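Local coordinates for protein cysteine S-methyltransferase NleE (Escherichia coli O157:H7, PDB 4R29) that probably methylates a zinc-finger cysteine of the host proteins TAB2 and TAB3, using S-adenosylmethionine, and so blocks NF-kappa-B activation, at residues P81-A92 against T101-M109; V188-R196 against I209-K219. The protein carries 1 engineered substitution. All blocks are in the same frame, centred on the assembly; numbering follows the deposited sequence.

Contact 1. Residues P81-A92 against T101-M109; sequences PEAFEPISRNEA and TVISGKRPM. With SAM (S-adenosylmethionine), chain E.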
loop_
_atom_site.group_PDB
_atom_site.type_symbol
_atom_site.label_atom_id
_atom_site.label_comp_id
_atom_site.label_asym_id
_atom_site.label_seq_id
_atom_site.Cartn_x
_atom_site.Cartn_y
_atom_site.Cartn_z
ATOM N N PRO A 81 13.214 -15.114 -5.590
ATOM C CA PRO A 81 13.864 -15.904 -6.635
ATOM C C PRO A 81 15.194 -15.272 -6.991
ATOM O O PRO A 81 15.448 -14.117 -6.640
ATOM C CB PRO A 81 12.910 -15.768 -7.823
ATOM C CG PRO A 81 12.261 -14.437 -7.611
ATOM C CD PRO A 81 12.081 -14.335 -6.112
ATOM N N GLU A 82 16.033 -16.039 -7.674
ATOM C CA GLU A 82 17.276 -15.530 -8.196
ATOM C C GLU A 82 16.929 -14.330 -9.070
ATOM O O GLU A 82 17.698 -13.382 -9.170
ATOM C CB GLU A 82 17.971 -16.622 -9.007
ATOM C CG GLU A 82 19.416 -16.323 -9.364
ATOM C CD GLU A 82 20.087 -17.478 -10.096
ATOM O OE1 GLU A 82 19.605 -17.854 -11.192
ATOM O OE2 GLU A 82 21.092 -18.013 -9.573
ATOM N N ALA A 83 15.753 -14.381 -9.693
ATOM C CA ALA A 83 15.264 -13.303 -10.557
ATOM C C ALA A 83 13.725 -13.322 -10.660
ATOM O O ALA A 83 13.101 -14.385 -10.654
ATOM C CB ALA A 83 15.900 -13.396 -11.941
ATOM N N PHE A 84 13.111 -12.150 -10.753
ATOM C CA PHE A 84 11.660 -12.088 -10.818
ATOM C C PHE A 84 11.127 -12.246 -12.233
ATOM O O PHE A 84 11.771 -11.831 -13.205
ATOM C CB PHE A 84 11.146 -10.767 -10.246
ATOM C CG PHE A 84 11.584 -10.496 -8.838
ATOM C CD1 PHE A 84 10.941 -11.094 -7.775
ATOM C CD2 PHE A 84 12.620 -9.618 -8.580
ATOM C CE1 PHE A 84 11.321 -10.830 -6.471
ATOM C CE2 PHE A 84 13.014 -9.358 -7.268
ATOM C CZ PHE A 84 12.355 -9.971 -6.215
ATOM N N GLU A 85 9.938 -12.844 -12.323
ATOM C CA GLU A 85 9.124 -12.858 -13.530
ATOM C C GLU A 85 7.878 -12.002 -13.304
ATOM O O GLU A 85 7.362 -11.941 -12.191
ATOM C CB GLU A 85 8.655 -14.283 -13.840
ATOM C CG GLU A 85 9.711 -15.219 -14.385
ATOM C CD GLU A 85 9.222 -16.658 -14.434
ATOM O OE1 GLU A 85 7.987 -16.876 -14.349
ATOM O OE2 GLU A 85 10.073 -17.568 -14.548
ATOM N N PRO A 86 7.371 -11.364 -14.368
ATOM C CA PRO A 86 6.137 -10.575 -14.299
ATOM C C PRO A 86 4.945 -11.376 -13.792
ATOM O O PRO A 86 4.752 -12.539 -14.163
ATOM C CB PRO A 86 5.893 -10.186 -15.759
ATOM C CG PRO A 86 7.229 -10.166 -16.371
ATOM C CD PRO A 86 8.004 -11.275 -15.693
ATOM N N ILE A 87 4.142 -10.739 -12.952
ATOM C CA ILE A 87 2.909 -11.327 -12.491
ATOM C C ILE A 87 1.814 -10.736 -13.351
ATOM O O ILE A 87 2.014 -9.726 -14.038
ATOM C CB ILE A 87 2.599 -10.928 -11.024
ATOM C CG1 ILE A 87 2.538 -9.399 -10.902
ATOM C CG2 ILE A 87 3.646 -11.484 -10.085
ATOM C CD1 ILE A 87 1.756 -8.874 -9.695
ATOM N N SER A 88 0.646 -11.357 -13.296
ATOM C CA SER A 88 -0.541 -10.725 -13.819
ATOM C C SER A 88 -1.065 -9.715 -12.811
ATOM O O SER A 88 -1.132 -9.987 -11.600
ATOM C CB SER A 88 -1.639 -11.752 -14.116
ATOM O OG SER A 88 -2.891 -11.099 -14.195
ATOM N N ARG A 89 -1.429 -8.549 -13.340
ATOM C CA ARG A 89 -2.144 -7.509 -12.618
ATOM C C ARG A 89 -3.285 -8.085 -11.766
ATOM O O ARG A 89 -3.599 -7.561 -10.689
ATOM C CB ARG A 89 -2.697 -6.501 -13.638
ATOM C CG ARG A 89 -4.044 -5.902 -13.270
ATOM C CD ARG A 89 -3.845 -4.898 -12.154
ATOM N NE ARG A 89 -5.103 -4.379 -11.627
ATOM C CZ ARG A 89 -5.182 -3.626 -10.538
ATOM N NH1 ARG A 89 -4.075 -3.322 -9.869
ATOM N NH2 ARG A 89 -6.360 -3.192 -10.115
ATOM N N ASN A 90 -3.906 -9.154 -12.261
ATOM C CA ASN A 90 -4.998 -9.822 -11.550
ATOM C C ASN A 90 -4.624 -10.403 -10.184
ATOM O O ASN A 90 -5.461 -10.447 -9.293
ATOM C CB ASN A 90 -5.640 -10.895 -12.428
ATOM C CG ASN A 90 -6.326 -10.304 -13.642
ATOM O OD1 ASN A 90 -6.899 -9.211 -13.574
ATOM N ND2 ASN A 90 -6.246 -11.004 -14.769
ATOM N N GLU A 91 -3.364 -10.810 -10.022
ATOM C CA GLU A 91 -2.861 -11.340 -8.746
ATOM C C GLU A 91 -2.696 -10.256 -7.668
ATOM O O GLU A 91 -2.551 -10.557 -6.476
ATOM C CB GLU A 91 -1.520 -12.047 -8.949
ATOM C CG GLU A 91 -1.517 -13.155 -9.989
ATOM C CD GLU A 91 -0.104 -13.665 -10.287
ATOM O OE1 GLU A 91 0.580 -14.130 -9.350
ATOM O OE2 GLU A 91 0.334 -13.592 -11.453
ATOM N N ALA A 92 -2.715 -8.993 -8.089
ATOM C CA ALA A 92 -2.452 -7.908 -7.160
ATOM C C ALA A 92 -3.508 -6.816 -7.247
ATOM O O ALA A 92 -3.206 -5.644 -7.055
ATOM C CB ALA A 92 -1.067 -7.329 -7.402
ATOM N N THR A 101 1.725 -11.338 -3.177
ATOM C CA THR A 101 2.697 -11.483 -4.251
ATOM C C THR A 101 4.090 -11.015 -3.799
ATOM O O THR A 101 5.105 -11.396 -4.371
ATOM C CB THR A 101 2.271 -10.666 -5.511
ATOM O OG1 THR A 101 1.937 -9.332 -5.114
ATOM C CG2 THR A 101 1.064 -11.288 -6.209
ATOM N N VAL A 102 4.141 -10.167 -2.783
ATOM C CA VAL A 102 5.432 -9.724 -2.306
ATOM C C VAL A 102 6.000 -10.710 -1.270
ATOM O O VAL A 102 7.160 -11.111 -1.374
ATOM C CB VAL A 102 5.377 -8.283 -1.753
ATOM C CG1 VAL A 102 6.706 -7.897 -1.162
ATOM C CG2 VAL A 102 4.956 -7.307 -2.860
ATOM N N ILE A 103 5.183 -11.116 -0.293
ATOM C CA ILE A 103 5.665 -12.010 0.761
ATOM C C ILE A 103 5.973 -13.420 0.240
ATOM O O ILE A 103 6.829 -14.111 0.779
ATOM C CB ILE A 103 4.747 -12.047 2.011
ATOM C CG1 ILE A 103 3.503 -12.920 1.796
ATOM C CG2 ILE A 103 4.377 -10.620 2.477
ATOM C CD1 ILE A 103 2.689 -13.126 3.086
ATOM N N SER A 104 5.313 -13.824 -0.835
ATOM C CA SER A 104 5.605 -15.114 -1.448
ATOM C C SER A 104 6.811 -15.004 -2.384
ATOM O O SER A 104 7.207 -15.976 -3.017
ATOM C CB SER A 104 4.391 -15.611 -2.232
ATOM O OG SER A 104 4.140 -14.778 -3.365
ATOM N N GLY A 105 7.370 -13.806 -2.499
ATOM C CA GLY A 105 8.552 -13.589 -3.315
ATOM C C GLY A 105 8.346 -13.482 -4.824
ATOM O O GLY A 105 9.315 -13.493 -5.584
ATOM N N LYS A 106 7.102 -13.370 -5.275
ATOM C CA LYS A 106 6.831 -13.252 -6.713
ATOM C C LYS A 106 7.356 -11.943 -7.296
ATOM O O LYS A 106 7.720 -11.881 -8.469
ATOM C CB LYS A 106 5.338 -13.321 -7.005
ATOM C CG LYS A 106 4.729 -14.695 -6.968
ATOM C CD LYS A 106 3.365 -14.640 -7.631
ATOM C CE LYS A 106 2.569 -15.852 -7.307
ATOM N NZ LYS A 106 2.661 -16.093 -5.829
ATOM N N ARG A 107 7.368 -10.891 -6.486
ATOM C CA ARG A 107 7.832 -9.587 -6.950
ATOM C C ARG A 107 8.394 -8.794 -5.773
ATOM O O ARG A 107 8.122 -9.115 -4.618
ATOM C CB ARG A 107 6.695 -8.802 -7.652
ATOM C CG ARG A 107 5.483 -8.523 -6.773
ATOM C CD ARG A 107 4.438 -7.642 -7.476
ATOM N NE ARG A 107 3.352 -7.308 -6.564
ATOM C CZ ARG A 107 2.544 -6.252 -6.677
ATOM N NH1 ARG A 107 2.676 -5.391 -7.694
ATOM N NH2 ARG A 107 1.593 -6.063 -5.772
ATOM N N PRO A 108 9.184 -7.756 -6.069
ATOM C CA PRO A 108 9.841 -6.995 -5.000
ATOM C C PRO A 108 8.982 -5.922 -4.287
ATOM O O PRO A 108 9.326 -5.547 -3.173
ATOM C CB PRO A 108 11.045 -6.359 -5.722
ATOM C CG PRO A 108 10.587 -6.209 -7.133
ATOM C CD PRO A 108 9.738 -7.437 -7.398
ATOM N N MET A 109 7.936 -5.402 -4.915
ATOM C CA MET A 109 7.043 -4.478 -4.205
ATOM C C MET A 109 5.608 -4.395 -4.710
ATOM O O MET A 109 5.286 -4.799 -5.829
ATOM C CB MET A 109 7.660 -3.084 -3.956
ATOM C CG MET A 109 7.413 -2.015 -4.951
ATOM S SD MET A 109 5.789 -1.187 -5.067
ATOM C CE MET A 109 6.124 -0.514 -6.697
HETATM N N SAM E . -2.332 -2.945 -5.483
HETATM C CA SAM E . -1.580 -2.798 -6.730
HETATM C C SAM E . -0.240 -3.522 -6.668
HETATM O O SAM E . 0.332 -3.834 -7.718
HETATM O OXT SAM E . 0.295 -3.775 -5.575
HETATM C CB SAM E . -1.309 -1.338 -7.077
HETATM C CG SAM E . -2.531 -0.562 -7.543
HETATM S SD SAM E . -2.126 0.973 -8.439
HETATM C CE SAM E . -3.836 1.454 -8.790
HETATM C "C5'" SAM E . -1.725 0.278 -10.061
HETATM C "C4'" SAM E . -1.284 1.380 -11.020
HETATM O "O4'" SAM E . -0.507 0.832 -12.070
HETATM C "C3'" SAM E . -2.469 2.096 -11.660
HETATM O "O3'" SAM E . -2.836 3.252 -10.929
HETATM C "C2'" SAM E . -1.966 2.438 -13.046
HETATM O "O2'" SAM E . -1.439 3.731 -12.969
HETATM C "C1'" SAM E . -0.808 1.475 -13.298
HETATM N N9 SAM E . -1.133 0.381 -14.235
HETATM C C8 SAM E . -0.424 0.052 -15.359
HETATM N N7 SAM E . -0.989 -1.020 -15.943
HETATM C C5 SAM E . -2.053 -1.390 -15.197
HETATM C C6 SAM E . -2.973 -2.418 -15.341
HETATM N N6 SAM E . -2.885 -3.254 -16.370
HETATM N N1 SAM E . -3.975 -2.558 -14.409
HETATM C C2 SAM E . -4.053 -1.688 -13.335
HETATM N N3 SAM E . -3.133 -0.668 -13.194
HETATM C C4 SAM E . -2.146 -0.522 -14.112
HETATM O O HOH W 1 7.883 -9.826 -10.562
HETATM O O HOH W 2 8.746 -14.498 -10.149
#
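Phe-84 and Pro-108 make the tight end of this contact: Pro-108 CD sits over the centre of the Phe-84 ring in a CH-pi contact, 3.6 Å from the centroid and 2° off its normal. Gly-105 O lies at the edge of the same ring, 3.4 Å from Phe-84 CE1, and Leu-156 of helix 155-181 touches both side chains. Further in, Ile-87 CD1 reaches Arg-107 CD, 3.7 Å away, and lies over a face of its guanidinium, as does Ala-92 CB. Helix 95-103 is closed here by a Schellman motif with Gly-105 at positive phi. With CG between backbone N and carbonyl carbon (chi1 60°) and the chain extended to NE, Arg-107 carries its guanidinium to the S-adenosylmethionine carboxylate. NH1 of Arg-107 bonds SAM O at 2.8 Å and NH2 bonds SAM OXT at 2.6 Å, while NE donates to Thr-101 OG1, steadying the group's rotation. The solvent side is looser. No direct hydrogen bond joins the segments; one water donates to both Glu-85 O and Lys-106 O, and a second links Glu-85 N to Lys-106 O. The Glu-91 side chain crosses that of Lys-106 at about a right angle, OE1 meeting Lys-106 CD and CE; Glu-91 OE1 and Lys-106 NZ, 4.5 Å apart, are too far for a salt bridge.

Contact 2. Residues V188-R196 against I209-K219; sequences VKSEMIIAR and IDSYMKYINNK. With SAM (S-adenosylmethionine), chain E.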
loop_
_atom_site.group_PDB
_atom_site.type_symbol
_atom_site.label_atom_id
_atom_site.label_comp_id
_atom_site.label_asym_id
_atom_site.label_seq_id
_atom_site.Cartn_x
_atom_site.Cartn_y
_atom_site.Cartn_z
ATOM N N VAL A 188 -7.277 10.955 -15.579
ATOM C CA VAL A 188 -6.862 10.194 -16.755
ATOM C C VAL A 188 -5.629 10.800 -17.423
ATOM O O VAL A 188 -4.747 10.073 -17.865
ATOM C CB VAL A 188 -8.031 10.051 -17.766
ATOM C CG1 VAL A 188 -7.518 9.631 -19.112
ATOM C CG2 VAL A 188 -9.050 9.042 -17.263
ATOM N N LYS A 189 -5.552 12.127 -17.482
ATOM C CA LYS A 189 -4.333 12.789 -17.961
ATOM C C LYS A 189 -3.092 12.432 -17.137
ATOM O O LYS A 189 -2.019 12.225 -17.696
ATOM C CB LYS A 189 -4.487 14.316 -17.993
ATOM C CG LYS A 189 -5.420 14.844 -19.083
ATOM C CD LYS A 189 -5.469 16.381 -19.008
ATOM C CE LYS A 189 -6.397 17.010 -20.066
ATOM N NZ LYS A 189 -6.317 18.519 -19.989
ATOM N N SER A 190 -3.239 12.388 -15.816
ATOM C CA SER A 190 -2.110 12.112 -14.937
ATOM C C SER A 190 -1.722 10.637 -15.057
ATOM O O SER A 190 -0.547 10.297 -14.980
ATOM C CB SER A 190 -2.401 12.514 -13.482
ATOM O OG SER A 190 -3.325 11.627 -12.866
ATOM N N GLU A 191 -2.709 9.776 -15.288
ATOM C CA GLU A 191 -2.421 8.373 -15.605
ATOM C C GLU A 191 -1.603 8.230 -16.883
ATOM O O GLU A 191 -0.743 7.354 -16.972
ATOM C CB GLU A 191 -3.714 7.558 -15.755
ATOM C CG GLU A 191 -4.398 7.198 -14.436
ATOM C CD GLU A 191 -3.486 6.424 -13.487
ATOM O OE1 GLU A 191 -2.921 7.039 -12.573
ATOM O OE2 GLU A 191 -3.348 5.199 -13.637
ATOM N N MET A 192 -1.890 9.047 -17.899
ATOM C CA MET A 192 -1.162 8.897 -19.148
ATOM C C MET A 192 0.311 9.196 -18.870
ATOM O O MET A 192 1.200 8.629 -19.492
ATOM C CB MET A 192 -1.723 9.818 -20.241
ATOM C CG MET A 192 -0.999 9.714 -21.588
ATOM S SD MET A 192 -1.117 8.075 -22.398
ATOM C CE MET A 192 -2.706 8.143 -23.255
ATOM N N ILE A 193 0.561 10.066 -17.897
ATOM C CA ILE A 193 1.930 10.473 -17.593
ATOM C C ILE A 193 2.743 9.393 -16.841
ATOM O O ILE A 193 3.933 9.182 -17.122
ATOM C CB ILE A 193 1.961 11.778 -16.750
ATOM C CG1 ILE A 193 1.143 12.897 -17.413
ATOM C CG2 ILE A 193 3.382 12.195 -16.485
ATOM C CD1 ILE A 193 1.826 13.591 -18.541
ATOM N N ILE A 194 2.119 8.706 -15.888
ATOM C CA ILE A 194 2.905 7.802 -15.035
ATOM C C ILE A 194 2.489 6.328 -15.037
ATOM O O ILE A 194 3.149 5.504 -14.402
ATOM C CB ILE A 194 2.946 8.307 -13.584
ATOM C CG1 ILE A 194 1.537 8.657 -13.099
ATOM C CG2 ILE A 194 3.874 9.510 -13.460
ATOM C CD1 ILE A 194 0.771 7.493 -12.557
ATOM N N ALA A 195 1.418 5.987 -15.749
ATOM C CA ALA A 195 0.814 4.664 -15.590
ATOM C C ALA A 195 1.730 3.538 -16.077
ATOM O O ALA A 195 1.849 2.522 -15.416
ATOM C CB ALA A 195 -0.566 4.587 -16.268
ATOM N N ARG A 196 2.374 3.720 -17.225
ATOM C CA ARG A 196 3.276 2.699 -17.763
ATOM C C ARG A 196 4.452 2.481 -16.826
ATOM O O ARG A 196 4.848 1.345 -16.547
ATOM C CB ARG A 196 3.786 3.067 -19.164
ATOM C CG ARG A 196 4.832 2.082 -19.696
ATOM C CD ARG A 196 5.152 2.282 -21.183
ATOM N NE ARG A 196 3.983 2.138 -22.044
ATOM C CZ ARG A 196 3.532 0.989 -22.545
ATOM N NH1 ARG A 196 4.133 -0.162 -22.262
ATOM N NH2 ARG A 196 2.459 0.985 -23.326
ATOM N N ILE A 209 0.046 -4.011 -19.337
ATOM C CA ILE A 209 0.366 -2.591 -19.291
ATOM C C ILE A 209 -0.051 -1.882 -20.597
ATOM O O ILE A 209 -0.649 -0.795 -20.562
ATOM C CB ILE A 209 1.864 -2.357 -19.001
ATOM C CG1 ILE A 209 2.292 -3.036 -17.680
ATOM C CG2 ILE A 209 2.174 -0.869 -18.991
ATOM C CD1 ILE A 209 3.840 -3.076 -17.467
ATOM N N ASP A 210 0.254 -2.495 -21.742
ATOM C CA ASP A 210 -0.192 -1.951 -23.026
ATOM C C ASP A 210 -1.693 -1.811 -23.017
ATOM O O ASP A 210 -2.243 -0.773 -23.366
ATOM C CB ASP A 210 0.181 -2.861 -24.187
ATOM C CG ASP A 210 1.652 -2.855 -24.482
ATOM O OD1 ASP A 210 2.340 -1.888 -24.106
ATOM O OD2 ASP A 210 2.121 -3.828 -25.103
ATOM N N SER A 211 -2.363 -2.872 -22.617
ATOM C CA SER A 211 -3.805 -2.857 -22.598
ATOM C C SER A 211 -4.346 -1.734 -21.687
ATOM O O SER A 211 -5.382 -1.141 -21.979
ATOM C CB SER A 211 -4.324 -4.237 -22.201
ATOM O OG SER A 211 -5.707 -4.194 -21.933
ATOM N N TYR A 212 -3.638 -1.424 -20.600
ATOM C CA TYR A 212 -4.091 -0.347 -19.714
ATOM C C TYR A 212 -3.861 1.038 -20.341
ATOM O O TYR A 212 -4.696 1.922 -20.214
ATOM C CB TYR A 212 -3.438 -0.443 -18.331
ATOM C CG TYR A 212 -3.909 0.599 -17.338
ATOM C CD1 TYR A 212 -5.017 0.380 -16.529
ATOM C CD2 TYR A 212 -3.242 1.802 -17.206
ATOM C CE1 TYR A 212 -5.441 1.339 -15.605
ATOM C CE2 TYR A 212 -3.648 2.757 -16.290
ATOM C CZ TYR A 212 -4.739 2.519 -15.495
ATOM O OH TYR A 212 -5.127 3.485 -14.601
ATOM N N MET A 213 -2.735 1.212 -21.026
ATOM C CA MET A 213 -2.451 2.462 -21.712
ATOM C C MET A 213 -3.479 2.702 -22.810
ATOM O O MET A 213 -3.890 3.830 -23.022
ATOM C CB MET A 213 -1.033 2.475 -22.294
ATOM C CG MET A 213 0.074 2.366 -21.245
ATOM S SD MET A 213 -0.246 3.384 -19.785
ATOM C CE MET A 213 0.064 5.040 -20.425
ATOM N N LYS A 214 -3.913 1.642 -23.489
ATOM C CA LYS A 214 -4.970 1.785 -24.496
ATOM C C LYS A 214 -6.314 2.196 -23.887
ATOM O O LYS A 214 -7.025 3.032 -24.456
ATOM C CB LYS A 214 -5.127 0.531 -25.361
ATOM C CG LYS A 214 -6.421 0.530 -26.177
ATOM C CD LYS A 214 -6.187 0.353 -27.691
ATOM C CE LYS A 214 -5.675 1.633 -28.404
ATOM N NZ LYS A 214 -6.716 2.685 -28.664
ATOM N N TYR A 215 -6.654 1.622 -22.733
ATOM C CA TYR A 215 -7.822 2.061 -21.974
ATOM C C TYR A 215 -7.742 3.553 -21.562
ATOM O O TYR A 215 -8.715 4.305 -21.716
ATOM C CB TYR A 215 -8.011 1.167 -20.750
ATOM C CG TYR A 215 -8.893 1.762 -19.672
ATOM C CD1 TYR A 215 -10.287 1.606 -19.694
ATOM C CD2 TYR A 215 -8.332 2.475 -18.627
ATOM C CE1 TYR A 215 -11.084 2.170 -18.693
ATOM C CE2 TYR A 215 -9.109 3.039 -17.632
ATOM C CZ TYR A 215 -10.471 2.890 -17.663
ATOM O OH TYR A 215 -11.187 3.474 -16.637
ATOM N N ILE A 216 -6.589 3.982 -21.039
ATOM C CA ILE A 216 -6.378 5.398 -20.704
ATOM C C ILE A 216 -6.480 6.270 -21.969
ATOM O O ILE A 216 -7.134 7.321 -21.978
ATOM C CB ILE A 216 -4.994 5.630 -20.042
ATOM C CG1 ILE A 216 -4.927 4.973 -18.652
ATOM C CG2 ILE A 216 -4.646 7.139 -19.988
ATOM C CD1 ILE A 216 -6.103 5.355 -17.712
ATOM N N ASN A 217 -5.823 5.825 -23.037
ATOM C CA ASN A 217 -5.862 6.554 -24.292
ATOM C C ASN A 217 -7.296 6.777 -24.771
ATOM O O ASN A 217 -7.665 7.880 -25.146
ATOM C CB ASN A 217 -5.036 5.850 -25.365
ATOM C CG ASN A 217 -5.100 6.568 -26.707
ATOM O OD1 ASN A 217 -4.596 7.684 -26.860
ATOM N ND2 ASN A 217 -5.744 5.935 -27.682
ATOM N N ASN A 218 -8.103 5.728 -24.739
ATOM C CA ASN A 218 -9.503 5.851 -25.113
ATOM C C ASN A 218 -10.258 6.897 -24.312
ATOM O O ASN A 218 -10.978 7.709 -24.876
ATOM C CB ASN A 218 -10.195 4.501 -25.033
ATOM C CG ASN A 218 -9.812 3.609 -26.188
ATOM O OD1 ASN A 218 -9.278 4.094 -27.190
ATOM N ND2 ASN A 218 -10.063 2.303 -26.061
ATOM N N LYS A 219 -10.085 6.879 -23.000
ATOM C CA LYS A 219 -10.620 7.930 -22.136
ATOM C C LYS A 219 -10.395 9.383 -22.618
ATOM O O LYS A 219 -11.124 10.282 -22.198
ATOM C CB LYS A 219 -10.048 7.774 -20.734
ATOM C CG LYS A 219 -11.092 7.556 -19.679
ATOM C CD LYS A 219 -11.410 6.097 -19.541
ATOM C CE LYS A 219 -12.536 5.940 -18.530
ATOM N NZ LYS A 219 -12.518 7.108 -17.553
HETATM N N SAM E . -2.332 -2.945 -5.483
HETATM C CA SAM E . -1.580 -2.798 -6.730
HETATM C C SAM E . -0.240 -3.522 -6.668
HETATM O O SAM E . 0.332 -3.834 -7.718
HETATM O OXT SAM E . 0.295 -3.775 -5.575
HETATM C CB SAM E . -1.309 -1.338 -7.077
HETATM C CG SAM E . -2.531 -0.562 -7.543
HETATM S SD SAM E . -2.126 0.973 -8.439
HETATM C CE SAM E . -3.836 1.454 -8.790
HETATM C "C5'" SAM E . -1.725 0.278 -10.061
HETATM C "C4'" SAM E . -1.284 1.380 -11.020
HETATM O "O4'" SAM E . -0.507 0.832 -12.070
HETATM C "C3'" SAM E . -2.469 2.096 -11.660
HETATM O "O3'" SAM E . -2.836 3.252 -10.929
HETATM C "C2'" SAM E . -1.966 2.438 -13.046
HETATM O "O2'" SAM E . -1.439 3.731 -12.969
HETATM C "C1'" SAM E . -0.808 1.475 -13.298
HETATM N N9 SAM E . -1.133 0.381 -14.235
HETATM C C8 SAM E . -0.424 0.052 -15.359
HETATM N N7 SAM E . -0.989 -1.020 -15.943
HETATM C C5 SAM E . -2.053 -1.390 -15.197
HETATM C C6 SAM E . -2.973 -2.418 -15.341
HETATM N N6 SAM E . -2.885 -3.254 -16.370
HETATM N N1 SAM E . -3.975 -2.558 -14.409
HETATM C C2 SAM E . -4.053 -1.688 -13.335
HETATM N N3 SAM E . -3.133 -0.668 -13.194
HETATM C C4 SAM E . -2.146 -0.522 -14.112
#
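The Tyr-212 ring carries the adenine of S-adenosylmethionine on one face, with SAM C4 over its centre 3.7 Å above the plane, while Glu-191 OE2 and Ala-195 CB come up at its edge. The second flat group, the Arg-196 guanidinium, has Ile-209 CG2 over a face and Asp-210 OD1 in its plane; NH1 and NH2 both grip that single oxygen end-on, NH2 of Arg-196 at 3.0 Å from Asp-210 OD1, in a salt bridge. Tyr-212 OH donates to Glu-191 OE2 at 2.7 Å, the carboxylate and ring planes standing nearly perpendicular at 88°. Helices 186-201 and 206-219 form an antiparallel pair, their segment axes 9.4 Å apart at closest and 150° between directions, and the cofactor's adenosine end lies beside this pair. A bend at chi2 (-57°) turns the Glu-191 carboxylate toward the ribose, whose O2' is modelled doubtfully close to OE2; a salt bridge from Lys-171 of helix 155-181 to OE1 helps to hold the carboxylate in place. Toward the Val-188 end the packing is largely apolar: Met-192 SD meets Met-213 CE at 3.8 Å, Ile-216 CD1 packs on the Glu-191 CB methylene, and Val-188 CG2 touches Lys-219 CG at 3.5 Å.

How the contacts relate
Contacts 1 and 2 follow one another along the chain, with centres about 22 Å apart and no direct touch; S-adenosylmethionine bridges them. Contact 1 receives the amino-acid end of the cofactor, contact 2 its adenosine end, although Arg-89 of 81-92 also lies against the adenine. Both are partly buried, contact 2 farther out, its centre about 21 Å from the chain's centre against about 15 Å. Contact 1 joins a mostly irregular segment to the end of helix 95-103 and the turn that follows, two waters bridging its solvent side; contact 2 pairs two regular helices through side chains, with a direct salt bridge. Helix 155-181 packs beside both, and Glu-208, just before 209-219, bonds Ser-88 and Arg-89 of contact 1.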